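PDB 1C1K: BPT4 GENE 59 helicase assembly protein from Enterobacteria phage T4, which loads the replicative helicase onto fork DNA protected by the single-stranded DNA-binding protein, coordinating leading- and lagging-strand synthesis in phage replication, recombination and repair. Local coordinates for residues 148-152 against 182-186. Residues are numbered along the deposited sequence; the frame is centred on the assembly and turned at random.
Sequences FKLLQ and VWNNY
The indole N-H of W183 is bound by OD2 of D175 in helix 170-177, while the benzo edge of the same indole points at one face of the F148 phenyl ring, CE3 sitting over the ring centre and 3.5 Å from F148 CD1. The two planes stand at 89°, a T-shaped pair. F148 is central to the contact, touching V182, W183 and Y186. A chi1 of 177° swings its ring away from the backbone N and out from helix 146-152 to helix 181-196. F148 in turn presents its own edge to Y186, CE1 lying 3.6 Å from Y186 CG in an offset edge-to-face pair. One phenyl thus receives an edge on its face and gives an edge to a second ring, so the three rings form an aromatic cluster. At the rim of the phenyl, CZ comes to 3.9 Å from V182 O, an ordinary van der Waals contact.

Q152, one turn on from F148, lays its amide carbon over the other phenyl face toward the rim, and its NE2 comes within 3.4 Å of V182 CG1, a non-bonding contact at the partly exposed margin. On the buried side, L151 CD2 touches Y186 CD2 at 3.9 Å as the two side chains run past each other in opposite directions.

The axes of the two short segments approach to 11.9 Å, a wide spacing consistent with the bulky rings between them, with N-to-C directions 70° from each other. This is helix-helix packing within the C-terminal family region of the helicase loader. L151 and W183 both touch F161 of helix 158-168. Y186 meets W86 of helix 83-86 edge-to-face, extending the aromatic packing from helix 181-196 to that helix.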
ATOM      1  N   PHE A 148      -9.281   6.249   9.569  1.00  6.35           N
ATOM      2  CA  PHE A 148      -9.232   4.825   9.257  1.00  7.64           C
ATOM      3  C   PHE A 148     -10.526   4.419   8.557  1.00  8.32           C
ATOM      4  O   PHE A 148     -10.511   3.644   7.606  1.00  8.63           O
ATOM      5  CB  PHE A 148      -9.059   3.993  10.528  1.00  8.90           C
ATOM      6  CG  PHE A 148      -9.070   2.501  10.284  1.00  9.66           C
ATOM      7  CD1 PHE A 148      -8.398   1.953   9.194  1.00  9.34           C
ATOM      8  CD2 PHE A 148      -9.756   1.647  11.141  1.00  9.32           C
ATOM      9  CE1 PHE A 148      -8.411   0.578   8.963  1.00  9.06           C
ATOM     10  CE2 PHE A 148      -9.774   0.270  10.917  1.00 11.09           C
ATOM     11  CZ  PHE A 148      -9.098  -0.263   9.823  1.00  9.45           C
ATOM     12  N   LYS A 149     -11.652   4.953   9.029  1.00  8.79           N
ATOM     13  CA  LYS A 149     -12.952   4.639   8.441  1.00  9.77           C
ATOM     14  C   LYS A 149     -12.999   5.066   6.982  1.00  9.53           C
ATOM     15  O   LYS A 149     -13.600   4.381   6.151  1.00  9.61           O
ATOM     16  CB  LYS A 149     -14.079   5.337   9.216  1.00 10.59           C
ATOM     17  CG  LYS A 149     -14.510   4.613  10.478  1.00 12.18           C
ATOM     18  CD  LYS A 149     -15.558   5.408  11.242  1.00 13.67           C
ATOM     19  CE  LYS A 149     -15.837   4.804  12.611  1.00 15.05           C
ATOM     20  NZ  LYS A 149     -16.132   3.354  12.544  1.00 18.69           N
ATOM     21  N   LEU A 150     -12.370   6.195   6.673  1.00  9.00           N
ATOM     22  CA  LEU A 150     -12.351   6.693   5.304  1.00  8.95           C
ATOM     23  C   LEU A 150     -11.539   5.751   4.421  1.00 10.32           C
ATOM     24  O   LEU A 150     -11.870   5.531   3.253  1.00 10.07           O
ATOM     25  CB  LEU A 150     -11.770   8.108   5.262  1.00  9.31           C
ATOM     26  CG  LEU A 150     -12.687   9.181   5.869  1.00  9.47           C
ATOM     27  CD1 LEU A 150     -11.963  10.521   5.921  1.00  9.54           C
ATOM     28  CD2 LEU A 150     -13.967   9.285   5.043  1.00 10.34           C
ATOM     29  N   LEU A 151     -10.474   5.186   4.976  1.00  9.74           N
ATOM     30  CA  LEU A 151      -9.664   4.255   4.208  1.00 10.59           C
ATOM     31  C   LEU A 151     -10.490   2.996   3.956  1.00 11.00           C
ATOM     32  O   LEU A 151     -10.506   2.462   2.848  1.00 12.09           O
ATOM     33  CB  LEU A 151      -8.391   3.891   4.973  1.00 10.74           C
ATOM     34  CG  LEU A 151      -7.531   2.790   4.348  1.00  9.27           C
ATOM     35  CD1 LEU A 151      -7.020   3.243   2.985  1.00 10.80           C
ATOM     36  CD2 LEU A 151      -6.378   2.464   5.286  1.00  9.95           C
ATOM     37  N   GLN A 152     -11.178   2.532   4.994  1.00 10.90           N
ATOM     38  CA  GLN A 152     -12.012   1.341   4.895  1.00 11.80           C
ATOM     39  C   GLN A 152     -13.055   1.482   3.796  1.00 12.96           C
ATOM     40  O   GLN A 152     -13.304   0.541   3.043  1.00 14.62           O
ATOM     41  CB  GLN A 152     -12.727   1.088   6.223  1.00 12.18           C
ATOM     42  CG  GLN A 152     -11.884   0.406   7.278  1.00 11.85           C
ATOM     43  CD  GLN A 152     -12.647   0.205   8.572  1.00 14.59           C
ATOM     44  OE1 GLN A 152     -13.004   1.168   9.251  1.00 16.27           O
ATOM     45  NE2 GLN A 152     -12.907  -1.051   8.919  1.00 14.12           N
ATOM     46  N   VAL A 182      -9.660  -5.791  13.159  1.00 19.31           N
ATOM     47  CA  VAL A 182      -9.897  -5.139  11.879  1.00 18.24           C
ATOM     48  C   VAL A 182      -8.805  -4.107  11.588  1.00 17.41           C
ATOM     49  O   VAL A 182      -8.331  -4.009  10.457  1.00 17.20           O
ATOM     50  CB  VAL A 182     -11.279  -4.455  11.848  1.00 18.00           C
ATOM     51  CG1 VAL A 182     -11.431  -3.634  10.583  1.00 17.72           C
ATOM     52  CG2 VAL A 182     -12.373  -5.508  11.914  1.00 19.18           C
ATOM     53  N   TRP A 183      -8.401  -3.343  12.599  1.00 16.49           N
ATOM     54  CA  TRP A 183      -7.357  -2.348  12.392  1.00 15.29           C
ATOM     55  C   TRP A 183      -6.033  -3.051  12.146  1.00 15.94           C
ATOM     56  O   TRP A 183      -5.302  -2.701  11.224  1.00 13.94           O
ATOM     57  CB  TRP A 183      -7.208  -1.421  13.604  1.00 13.31           C
ATOM     58  CG  TRP A 183      -5.875  -0.703  13.607  1.00 11.87           C
ATOM     59  CD1 TRP A 183      -4.812  -0.953  14.428  1.00 10.47           C
ATOM     60  CD2 TRP A 183      -5.440   0.315  12.692  1.00 11.15           C
ATOM     61  NE1 TRP A 183      -3.742  -0.163  14.080  1.00 10.18           N
ATOM     62  CE2 TRP A 183      -4.098   0.627  13.019  1.00  8.89           C
ATOM     63  CE3 TRP A 183      -6.052   0.994  11.625  1.00  9.61           C
ATOM     64  CZ2 TRP A 183      -3.358   1.585  12.318  1.00  9.24           C
ATOM     65  CZ3 TRP A 183      -5.312   1.948  10.928  1.00  8.45           C
ATOM     66  CH2 TRP A 183      -3.981   2.233  11.278  1.00  8.94           C
ATOM     67  N   ASN A 184      -5.726  -4.037  12.983  1.00 18.66           N
ATOM     68  CA  ASN A 184      -4.482  -4.789  12.860  1.00 20.01           C
ATOM     69  C   ASN A 184      -4.282  -5.339  11.449  1.00 19.97           C
ATOM     70  O   ASN A 184      -3.201  -5.207  10.881  1.00 19.52           O
ATOM     71  CB  ASN A 184      -4.450  -5.945  13.865  1.00 22.85           C
ATOM     72  CG  ASN A 184      -3.264  -6.877  13.642  1.00 26.25           C
ATOM     73  OD1 ASN A 184      -2.110  -6.453  13.709  1.00 28.31           O
ATOM     74  ND2 ASN A 184      -3.547  -8.152  13.371  1.00 26.55           N
ATOM     75  N   ASN A 185      -5.318  -5.958  10.888  1.00 19.80           N
ATOM     76  CA  ASN A 185      -5.229  -6.516   9.541  1.00 20.19           C
ATOM     77  C   ASN A 185      -4.782  -5.446   8.547  1.00 19.24           C
ATOM     78  O   ASN A 185      -3.928  -5.690   7.688  1.00 19.32           O
ATOM     79  CB  ASN A 185      -6.583  -7.079   9.111  1.00 23.07           C
ATOM     80  CG  ASN A 185      -7.127  -8.107  10.089  1.00 27.07           C
ATOM     81  OD1 ASN A 185      -8.322  -8.411  10.081  1.00 30.82           O
ATOM     82  ND2 ASN A 185      -6.257  -8.649  10.934  1.00 27.50           N
ATOM     83  N   TYR A 186      -5.366  -4.256   8.660  1.00 16.69           N
ATOM     84  CA  TYR A 186      -5.011  -3.156   7.772  1.00 14.76           C
ATOM     85  C   TYR A 186      -3.631  -2.613   8.132  1.00 12.55           C
ATOM     86  O   TYR A 186      -2.823  -2.314   7.255  1.00 12.46           O
ATOM     87  CB  TYR A 186      -6.040  -2.026   7.879  1.00 14.95           C
ATOM     88  CG  TYR A 186      -7.118  -2.065   6.822  1.00 14.64           C
ATOM     89  CD1 TYR A 186      -8.310  -2.751   7.044  1.00 16.21           C
ATOM     90  CD2 TYR A 186      -6.953  -1.407   5.605  1.00 16.31           C
ATOM     91  CE1 TYR A 186      -9.317  -2.781   6.080  1.00 16.31           C
ATOM     92  CE2 TYR A 186      -7.953  -1.430   4.634  1.00 16.94           C
ATOM     93  CZ  TYR A 186      -9.131  -2.118   4.880  1.00 17.63           C
ATOM     94  OH  TYR A 186     -10.123  -2.138   3.926  1.00 21.09           O
TER